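Local coordinates for polyisoprenyl-teichoic acid--peptidoglycan teichoic acid transferase TagV (Bacillus subtilis, PDB 6UF3), which is a transferase of the LytR-CpsA-Psr family of bacterial cell-envelope proteins, built round a mixed beta-sheet packed with helices, at residues Ser212-Thr215 / Ser216-Asp220; Thr197-Arg200 / Ile201-Leu205; Gly159-Asp162 / Arg163-Gln166. All coordinates share one frame; numbering follows the deposited sequence.

Contact 1: residues Ser212-Thr215 / Ser216-Asp220; sequences SGFT and SKKID
Thr215, Lys218 and Phe214 make most of this turn, each touching across it by a different part. The methyl CG2 of Thr215 lies against the aliphatic stem of Lys218, 3.8 Å from both CG and CD, the two side chains crossing at about a right angle. That methyl sits between the backbone N and the carbonyl carbon, and OG1 takes the place anti to N (chi1 -169°). The carbonyl of Thr215 holds the turn: its O accepts from Lys218 N at 2.9 Å. A second bond of the same spacing, Ile219 N to Ser216 O at 3.1 Å, winds 216-218 into a short 3-10 segment between helix 201-210 and strand 220-222. From it Lys218 runs back, extended beyond CG, over the chain it has just left. Its NZ donates to a water 2.7 Å away, and that water donates in turn to Gly213 O, so the ammonium is linked through water to the backbone of Gly213. Phe214, its CG anti to the backbone N (chi1 -173°), slides past Lys218 in the opposite direction, bringing CE1 to 3.6 Å from Lys218 CB. At its edge, near the ring plane, the same ring meets the buried Ile219, with CE2 3.7 Å from CG1. Tyr211 makes an edge-to-face pair with Phe214, while Met40 of strand 39-44 touches both Phe214 and Ile219. The backbone N of Ser216 donates to Asp173 of helix 158-177.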
ATOM      1  N   SER A 212     -14.243  11.823   8.372  1.00 27.77           N
ATOM      2  CA  SER A 212     -15.640  11.431   8.295  1.00 26.65           C
ATOM      3  C   SER A 212     -16.308  12.174   7.148  1.00 28.54           C
ATOM      4  O   SER A 212     -16.229  13.401   7.061  1.00 32.93           O
ATOM      5  CB  SER A 212     -16.354  11.737   9.610  1.00 30.08           C
ATOM      6  OG  SER A 212     -17.728  11.410   9.515  1.00 36.23           O
ATOM      7  N   GLY A 213     -16.943  11.425   6.250  1.00 32.03           N
ATOM      8  CA  GLY A 213     -17.573  12.010   5.085  1.00 30.38           C
ATOM      9  C   GLY A 213     -16.658  12.162   3.892  1.00 29.69           C
ATOM     10  O   GLY A 213     -17.120  12.562   2.820  1.00 34.00           O
ATOM     11  N   PHE A 214     -15.372  11.859   4.042  1.00 25.01           N
ATOM     12  CA  PHE A 214     -14.454  11.842   2.922  1.00 27.24           C
ATOM     13  C   PHE A 214     -14.828  10.702   1.975  1.00 26.09           C
ATOM     14  O   PHE A 214     -15.663   9.847   2.286  1.00 31.64           O
ATOM     15  CB  PHE A 214     -13.033  11.707   3.468  1.00 23.58           C
ATOM     16  CG  PHE A 214     -11.932  11.826   2.446  1.00 22.89           C
ATOM     17  CD1 PHE A 214     -11.568  13.047   1.914  1.00 24.42           C
ATOM     18  CD2 PHE A 214     -11.210  10.699   2.083  1.00 22.11           C
ATOM     19  CE1 PHE A 214     -10.519  13.132   0.991  1.00 26.41           C
ATOM     20  CE2 PHE A 214     -10.166  10.778   1.173  1.00 23.27           C
ATOM     21  CZ  PHE A 214      -9.817  11.990   0.636  1.00 26.82           C
ATOM     22  N   THR A 215     -14.206  10.692   0.799  1.00 27.36           N
ATOM     23  CA  THR A 215     -14.490   9.657  -0.180  1.00 25.79           C
ATOM     24  C   THR A 215     -13.251   9.473  -1.044  1.00 27.16           C
ATOM     25  O   THR A 215     -12.532  10.440  -1.318  1.00 24.55           O
ATOM     26  CB  THR A 215     -15.723  10.016  -1.024  1.00 29.46           C
ATOM     27  OG1 THR A 215     -16.136   8.881  -1.793  1.00 34.75           O
ATOM     28  CG2 THR A 215     -15.428  11.189  -1.954  1.00 30.63           C
ATOM     29  N   SER A 216     -12.986   8.222  -1.444  1.00 25.53           N
ATOM     30  CA  SER A 216     -11.727   7.922  -2.110  1.00 24.46           C
ATOM     31  C   SER A 216     -11.606   8.605  -3.464  1.00 24.37           C
ATOM     32  O   SER A 216     -10.477   8.773  -3.951  1.00 27.19           O
ATOM     33  CB  SER A 216     -11.545   6.405  -2.262  1.00 24.38           C
ATOM     34  OG  SER A 216     -12.485   5.844  -3.157  1.00 28.53           O
ATOM     35  N   LYS A 217     -12.723   9.013  -4.077  1.00 25.53           N
ATOM     36  CA  LYS A 217     -12.622   9.779  -5.316  1.00 31.63           C
ATOM     37  C   LYS A 217     -11.818  11.058  -5.111  1.00 34.42           C
ATOM     38  O   LYS A 217     -11.166  11.538  -6.044  1.00 34.38           O
ATOM     39  CB  LYS A 217     -14.012  10.105  -5.867  1.00 33.26           C
ATOM     40  CG  LYS A 217     -13.991  10.904  -7.176  1.00 37.94           C
ATOM     41  CD  LYS A 217     -15.359  10.982  -7.822  1.00 39.94           C
ATOM     42  CE  LYS A 217     -15.378  12.011  -8.952  1.00 41.91           C
ATOM     43  NZ  LYS A 217     -14.088  11.993  -9.711  1.00 38.90           N
ATOM     44  N   LYS A 218     -11.824  11.606  -3.894  1.00 25.49           N
ATOM     45  CA  LYS A 218     -11.133  12.863  -3.640  1.00 26.40           C
ATOM     46  C   LYS A 218      -9.632  12.704  -3.478  1.00 25.38           C
ATOM     47  O   LYS A 218      -8.921  13.716  -3.468  1.00 26.86           O
ATOM     48  CB  LYS A 218     -11.712  13.539  -2.398  1.00 26.72           C
ATOM     49  CG  LYS A 218     -13.111  14.111  -2.649  1.00 27.72           C
ATOM     50  CD  LYS A 218     -13.749  14.598  -1.370  1.00 27.35           C
ATOM     51  CE  LYS A 218     -15.134  15.175  -1.638  1.00 30.77           C
ATOM     52  NZ  LYS A 218     -15.785  15.529  -0.352  1.00 33.26           N
ATOM     53  N   ILE A 219      -9.139  11.474  -3.353  1.00 22.18           N
ATOM     54  CA  ILE A 219      -7.704  11.251  -3.210  1.00 20.36           C
ATOM     55  C   ILE A 219      -7.007  11.629  -4.508  1.00 24.28           C
ATOM     56  O   ILE A 219      -7.463  11.276  -5.603  1.00 26.88           O
ATOM     57  CB  ILE A 219      -7.414   9.788  -2.845  1.00 22.88           C
ATOM     58  CG1 ILE A 219      -8.083   9.434  -1.523  1.00 21.02           C
ATOM     59  CG2 ILE A 219      -5.894   9.559  -2.765  1.00 21.77           C
ATOM     60  CD1 ILE A 219      -8.113   7.929  -1.220  1.00 19.53           C
ATOM     61  N   ASP A 220      -5.898  12.356  -4.391  1.00 22.74           N
ATOM     62  CA  ASP A 220      -5.080  12.693  -5.552  1.00 24.94           C
ATOM     63  C   ASP A 220      -4.139  11.525  -5.794  1.00 23.97           C
ATOM     64  O   ASP A 220      -3.226  11.284  -4.996  1.00 23.28           O
ATOM     65  CB  ASP A 220      -4.315  13.991  -5.305  1.00 25.74           C
ATOM     66  CG  ASP A 220      -3.483  14.426  -6.507  1.00 32.44           C
ATOM     67  OD1 ASP A 220      -3.713  13.903  -7.625  1.00 31.84           O
ATOM     68  OD2 ASP A 220      -2.590  15.290  -6.324  1.00 31.01           O
TER
HETATM   69  O   HOH W   1     -17.083  13.287   0.382  1.00 30.81           O
HETATM   70  O   HOH W   2     -15.381   7.827  -3.832  1.00 37.22           O

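Contact 2: residues Thr197-Arg200 / Ile201-Leu205; sequences TNIR and ITEGL
Glu203 reaches back from the first turn of helix 201-210 to grip the backbone of Arg200, the N-cap residue. Arg200 N donates to Glu203 OE1 at 2.8 Å in a nearly straight bond (173° at the hydrogen), entering on the anti side of the carboxylate, 25° out of its plane. The same oxygen lies 3.4 Å from Ile199 CA. Nearer the backbone, the stem follows the chain: CB of Glu203 is 3.5 Å from Arg200 O, which itself accepts from Gly204 N at 3.0 Å in the first bond of the helix. With CG beside its own backbone N (chi1 -66°) and the chain extended beyond it, Glu203 carries its carboxylate back alongside the loop that leads into the helix. This is one half of a capping box; the reciprocal bond is absent, because the arginine side chain offers no acceptor for Glu203 N. Ile199 lies across Glu203, Ile199 CG2 coming 4.0 Å from Glu203 OE1, and the isoleucine also packs on Lys90 and Val92 of strand 90-94. One step further out, Thr197 OG1 accepts from Ile199 N at 3.0 Å, an ST turn where the chain leaves strand 196-197. Asn198 bonds to the start of the neighbouring strand, its OD1 accepting from Tyr91 N and its ND2 donating to Asp89 O. Lys90 serves both shells, forming a salt bridge to Glu203 OE2 and a hydrogen bond to Asn198 O. Held between a lysine, a backbone N-H and the positive end of the helix dipole, the carboxylate of Glu203 would be expected to stay ionised.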
ATOM      1  N   THR A 197       2.110  -2.361  13.056  1.00 24.15           N
ATOM      2  CA  THR A 197       1.911  -0.932  12.818  1.00 19.45           C
ATOM      3  C   THR A 197       2.340  -0.116  14.030  1.00 23.34           C
ATOM      4  O   THR A 197       2.321  -0.601  15.166  1.00 24.68           O
ATOM      5  CB  THR A 197       0.449  -0.625  12.490  1.00 22.95           C
ATOM      6  OG1 THR A 197       0.308   0.757  12.119  1.00 20.68           O
ATOM      7  CG2 THR A 197      -0.447  -0.917  13.702  1.00 22.63           C
ATOM      8  N   ASN A 198       2.717   1.138  13.767  1.00 21.11           N
ATOM      9  CA  ASN A 198       2.939   2.123  14.817  1.00 19.85           C
ATOM     10  C   ASN A 198       1.826   3.164  14.870  1.00 20.48           C
ATOM     11  O   ASN A 198       2.002   4.214  15.494  1.00 20.62           O
ATOM     12  CB  ASN A 198       4.300   2.808  14.654  1.00 23.03           C
ATOM     13  CG  ASN A 198       4.371   3.706  13.434  1.00 20.49           C
ATOM     14  OD1 ASN A 198       3.665   3.502  12.446  1.00 18.74           O
ATOM     15  ND2 ASN A 198       5.258   4.695  13.486  1.00 21.34           N
ATOM     16  N   ILE A 199       0.692   2.890  14.230  1.00 20.31           N
ATOM     17  CA  ILE A 199      -0.512   3.697  14.386  1.00 21.02           C
ATOM     18  C   ILE A 199      -1.259   3.164  15.597  1.00 22.93           C
ATOM     19  O   ILE A 199      -1.547   1.968  15.669  1.00 28.03           O
ATOM     20  CB  ILE A 199      -1.397   3.635  13.135  1.00 17.20           C
ATOM     21  CG1 ILE A 199      -0.614   4.111  11.910  1.00 21.49           C
ATOM     22  CG2 ILE A 199      -2.678   4.470  13.344  1.00 20.46           C
ATOM     23  CD1 ILE A 199      -1.440   4.020  10.620  1.00 19.75           C
ATOM     24  N   ARG A 200      -1.567   4.044  16.542  1.00 22.66           N
ATOM     25  CA  ARG A 200      -2.288   3.655  17.741  1.00 26.86           C
ATOM     26  C   ARG A 200      -3.785   3.714  17.486  1.00 24.27           C
ATOM     27  O   ARG A 200      -4.252   4.350  16.542  1.00 27.07           O
ATOM     28  CB  ARG A 200      -1.918   4.558  18.915  1.00 35.40           C
ATOM     29  CG  ARG A 200      -0.692   4.088  19.665  1.00 47.16           C
ATOM     30  CD  ARG A 200       0.290   5.217  19.881  1.00 59.11           C
ATOM     31  NE  ARG A 200       1.490   4.758  20.575  1.00 65.11           N
ATOM     32  CZ  ARG A 200       2.230   5.517  21.377  1.00 71.15           C
ATOM     33  NH1 ARG A 200       3.307   5.011  21.967  1.00 69.66           N
ATOM     34  NH2 ARG A 200       1.894   6.783  21.588  1.00 72.57           N
ATOM     35  N   ILE A 201      -4.534   3.004  18.326  1.00 27.67           N
ATOM     36  CA  ILE A 201      -5.987   2.987  18.178  1.00 28.01           C
ATOM     37  C   ILE A 201      -6.548   4.402  18.252  1.00 27.06           C
ATOM     38  O   ILE A 201      -7.382   4.798  17.428  1.00 29.43           O
ATOM     39  CB  ILE A 201      -6.613   2.064  19.236  1.00 33.56           C
ATOM     40  CG1 ILE A 201      -6.361   0.600  18.871  1.00 37.36           C
ATOM     41  CG2 ILE A 201      -8.100   2.358  19.389  1.00 35.82           C
ATOM     42  CD1 ILE A 201      -6.947   0.184  17.534  1.00 39.42           C
ATOM     43  N   THR A 202      -6.073   5.194  19.219  1.00 26.34           N
ATOM     44  CA  THR A 202      -6.556   6.564  19.368  1.00 30.92           C
ATOM     45  C   THR A 202      -6.253   7.397  18.130  1.00 29.19           C
ATOM     46  O   THR A 202      -7.076   8.219  17.709  1.00 28.45           O
ATOM     47  CB  THR A 202      -5.939   7.210  20.608  1.00 35.93           C
ATOM     48  OG1 THR A 202      -4.519   7.011  20.588  1.00 43.76           O
ATOM     49  CG2 THR A 202      -6.508   6.591  21.866  1.00 40.99           C
ATOM     50  N   GLU A 203      -5.084   7.193  17.518  1.00 27.50           N
ATOM     51  CA  GLU A 203      -4.768   7.922  16.294  1.00 24.37           C
ATOM     52  C   GLU A 203      -5.700   7.523  15.164  1.00 24.59           C
ATOM     53  O   GLU A 203      -6.137   8.374  14.376  1.00 24.02           O
ATOM     54  CB  GLU A 203      -3.319   7.668  15.890  1.00 24.11           C
ATOM     55  CG  GLU A 203      -2.312   8.227  16.853  1.00 31.21           C
ATOM     56  CD  GLU A 203      -0.900   7.831  16.461  1.00 35.54           C
ATOM     57  OE1 GLU A 203      -0.721   6.677  16.020  1.00 31.94           O
ATOM     58  OE2 GLU A 203       0.012   8.674  16.579  1.00 35.30           O
ATOM     59  N   GLY A 204      -6.010   6.232  15.061  1.00 23.47           N
ATOM     60  CA  GLY A 204      -6.916   5.782  14.017  1.00 27.43           C
ATOM     61  C   GLY A 204      -8.323   6.321  14.201  1.00 30.00           C
ATOM     62  O   GLY A 204      -8.980   6.707  13.230  1.00 26.17           O
ATOM     63  N   LEU A 205      -8.806   6.353  15.446  1.00 27.96           N
ATOM     64  CA  LEU A 205     -10.119   6.934  15.714  1.00 25.37           C
ATOM     65  C   LEU A 205     -10.134   8.421  15.397  1.00 27.58           C
ATOM     66  O   LEU A 205     -11.105   8.935  14.818  1.00 28.14           O
ATOM     67  CB  LEU A 205     -10.518   6.685  17.172  1.00 23.95           C
ATOM     68  CG  LEU A 205     -10.643   5.202  17.503  1.00 29.28           C
ATOM     69  CD1 LEU A 205     -11.030   4.999  18.954  1.00 36.52           C
ATOM     70  CD2 LEU A 205     -11.636   4.530  16.583  1.00 35.45           C
TER

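Contact 3: residues Gly159-Asp162 / Arg163-Gln166; sequences GRND and RQKQ
Arg163 curls back over Gly159, one turn earlier in helix 158-177, starting from the helix bond Arg163 N to Gly159 O at 3.0 Å. CB and CG both lie 3.7 Å from that carbonyl oxygen, CG being set beside the backbone N and anti to the carbonyl carbon (chi1 -75°). CD continues past it, and there the chain bends (chi3 -103°), turning the guanidinium back onto the helix. NE and CZ each come within 3.6 Å of Gly159 O, which stands 3.5 Å above the guanidinium plane, over its centre. The tip divides: NH2 meets Gly159 C and Arg160 N, both at 3.5 Å, whereas NH1 passes the CA and CG of Arg160. NH1 also donates to Tyr146 O and Met149 O, joining this buried side chain to the end of helix 140-148 and the loop after it. Nearby, Arg160 NH1 bonds to Arg148 O, so two arginines of one turn hold the same neighbouring region. Gly159 O thus takes a helix N-H and lies against the face of a guanidinium whose rotation is fixed by the carbonyls of Tyr146 and Met149 that NH1 binds.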
ATOM      1  N   GLY A 159      -1.543  -4.335 -13.193  1.00 38.84           N
ATOM      2  CA  GLY A 159      -2.914  -4.660 -12.827  1.00 41.00           C
ATOM      3  C   GLY A 159      -3.053  -5.039 -11.364  1.00 37.11           C
ATOM      4  O   GLY A 159      -4.038  -4.683 -10.708  1.00 36.87           O
ATOM      5  N   ARG A 160      -2.065  -5.768 -10.837  1.00 40.28           N
ATOM      6  CA  ARG A 160      -2.020  -6.067  -9.409  1.00 41.04           C
ATOM      7  C   ARG A 160      -2.018  -4.791  -8.578  1.00 34.11           C
ATOM      8  O   ARG A 160      -2.766  -4.674  -7.606  1.00 30.23           O
ATOM      9  CB  ARG A 160      -0.779  -6.902  -9.089  1.00 45.68           C
ATOM     10  CG  ARG A 160      -1.016  -8.389  -8.949  1.00 51.63           C
ATOM     11  CD  ARG A 160       0.304  -9.108  -8.689  1.00 59.11           C
ATOM     12  NE  ARG A 160       0.116 -10.493  -8.267  1.00 66.96           N
ATOM     13  CZ  ARG A 160       1.110 -11.352  -8.061  1.00 71.40           C
ATOM     14  NH1 ARG A 160       0.849 -12.596  -7.677  1.00 70.71           N
ATOM     15  NH2 ARG A 160       2.367 -10.968  -8.241  1.00 73.91           N
ATOM     16  N   ASN A 161      -1.167  -3.826  -8.943  1.00 35.91           N
ATOM     17  CA  ASN A 161      -1.115  -2.569  -8.199  1.00 31.19           C
ATOM     18  C   ASN A 161      -2.443  -1.830  -8.283  1.00 26.59           C
ATOM     19  O   ASN A 161      -2.881  -1.207  -7.306  1.00 28.26           O
ATOM     20  CB  ASN A 161       0.016  -1.689  -8.730  1.00 39.70           C
ATOM     21  CG  ASN A 161       1.343  -1.994  -8.071  1.00 51.16           C
ATOM     22  OD1 ASN A 161       1.949  -1.131  -7.440  1.00 52.59           O
ATOM     23  ND2 ASN A 161       1.795  -3.233  -8.204  1.00 56.23           N
ATOM     24  N   ASP A 162      -3.097  -1.896  -9.444  1.00 30.63           N
ATOM     25  CA  ASP A 162      -4.396  -1.253  -9.590  1.00 31.06           C
ATOM     26  C   ASP A 162      -5.408  -1.856  -8.627  1.00 31.64           C
ATOM     27  O   ASP A 162      -6.111  -1.133  -7.913  1.00 29.88           O
ATOM     28  CB  ASP A 162      -4.884  -1.373 -11.032  1.00 40.97           C
ATOM     29  CG  ASP A 162      -5.989  -0.396 -11.350  1.00 58.40           C
ATOM     30  OD1 ASP A 162      -7.104  -0.558 -10.813  1.00 63.75           O
ATOM     31  OD2 ASP A 162      -5.742   0.541 -12.136  1.00 66.50           O
ATOM     32  N   ARG A 163      -5.483  -3.189  -8.586  1.00 32.40           N
ATOM     33  CA  ARG A 163      -6.428  -3.847  -7.684  1.00 28.55           C
ATOM     34  C   ARG A 163      -6.080  -3.619  -6.214  1.00 28.66           C
ATOM     35  O   ARG A 163      -6.983  -3.500  -5.375  1.00 27.96           O
ATOM     36  CB  ARG A 163      -6.501  -5.341  -8.003  1.00 31.39           C
ATOM     37  CG  ARG A 163      -7.290  -5.643  -9.273  1.00 32.31           C
ATOM     38  CD  ARG A 163      -7.278  -7.121  -9.619  1.00 37.20           C
ATOM     39  NE  ARG A 163      -6.351  -7.416 -10.708  1.00 49.84           N
ATOM     40  CZ  ARG A 163      -5.190  -8.051 -10.558  1.00 50.42           C
ATOM     41  NH1 ARG A 163      -4.804  -8.468  -9.357  1.00 48.61           N
ATOM     42  NH2 ARG A 163      -4.415  -8.274 -11.612  1.00 49.11           N
ATOM     43  N   GLN A 164      -4.787  -3.554  -5.880  1.00 28.58           N
ATOM     44  CA  GLN A 164      -4.396  -3.232  -4.511  1.00 25.62           C
ATOM     45  C   GLN A 164      -4.872  -1.837  -4.116  1.00 24.75           C
ATOM     46  O   GLN A 164      -5.399  -1.635  -3.013  1.00 24.10           O
ATOM     47  CB  GLN A 164      -2.874  -3.351  -4.359  1.00 26.52           C
ATOM     48  CG  GLN A 164      -2.366  -4.784  -4.419  1.00 34.00           C
ATOM     49  CD  GLN A 164      -0.899  -4.878  -4.814  1.00 39.43           C
ATOM     50  OE1 GLN A 164      -0.161  -3.892  -4.775  1.00 35.77           O
ATOM     51  NE2 GLN A 164      -0.479  -6.068  -5.214  1.00 45.90           N
ATOM     52  N   LYS A 165      -4.688  -0.854  -5.002  1.00 25.15           N
ATOM     53  CA  LYS A 165      -5.168   0.482  -4.676  1.00 26.08           C
ATOM     54  C   LYS A 165      -6.685   0.495  -4.574  1.00 25.36           C
ATOM     55  O   LYS A 165      -7.247   1.209  -3.740  1.00 25.25           O
ATOM     56  CB  LYS A 165      -4.671   1.491  -5.707  1.00 24.51           C
ATOM     57  CG  LYS A 165      -3.231   1.942  -5.442  1.00 29.30           C
ATOM     58  CD  LYS A 165      -2.804   3.053  -6.389  1.00 29.51           C
ATOM     59  CE  LYS A 165      -2.575   2.511  -7.797  1.00 31.30           C
ATOM     60  NZ  LYS A 165      -2.211   3.588  -8.769  1.00 37.14           N
ATOM     61  N   GLN A 166      -7.363  -0.295  -5.410  1.00 24.05           N
ATOM     62  CA  GLN A 166      -8.820  -0.424  -5.299  1.00 29.49           C
ATOM     63  C   GLN A 166      -9.242  -0.924  -3.919  1.00 27.17           C
ATOM     64  O   GLN A 166     -10.215  -0.425  -3.327  1.00 26.87           O
ATOM     65  CB  GLN A 166      -9.326  -1.380  -6.375  1.00 34.77           C
ATOM     66  CG  GLN A 166     -10.461  -0.870  -7.212  1.00 47.49           C
ATOM     67  CD  GLN A 166     -10.880  -1.879  -8.259  1.00 49.69           C
ATOM     68  OE1 GLN A 166     -10.186  -2.870  -8.496  1.00 47.33           O
ATOM     69  NE2 GLN A 166     -12.023  -1.642  -8.883  1.00 47.26           N
TER

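How the contacts relate
Along the chain the order is contact 3, contact 2, contact 1. Contact 3 lies within helix 158-177, about 9 Å from the chain centre, while the other two are surface turns about 17 Å from it. Contacts 2 and 3 fall on opposite sides of that centre, their own centres about 25 Å apart; the centre of contact 1 is about 20 Å from that of contact 2 and about 17 Å from that of contact 3. Contact 1 packs on helix 158-177, to which contact 3 belongs, and both touch strand 39-44. The segment from contact 2 through helix 201-210 to contact 1 carries the chain from outer strand 196-197 to the other outer strand, 220-222.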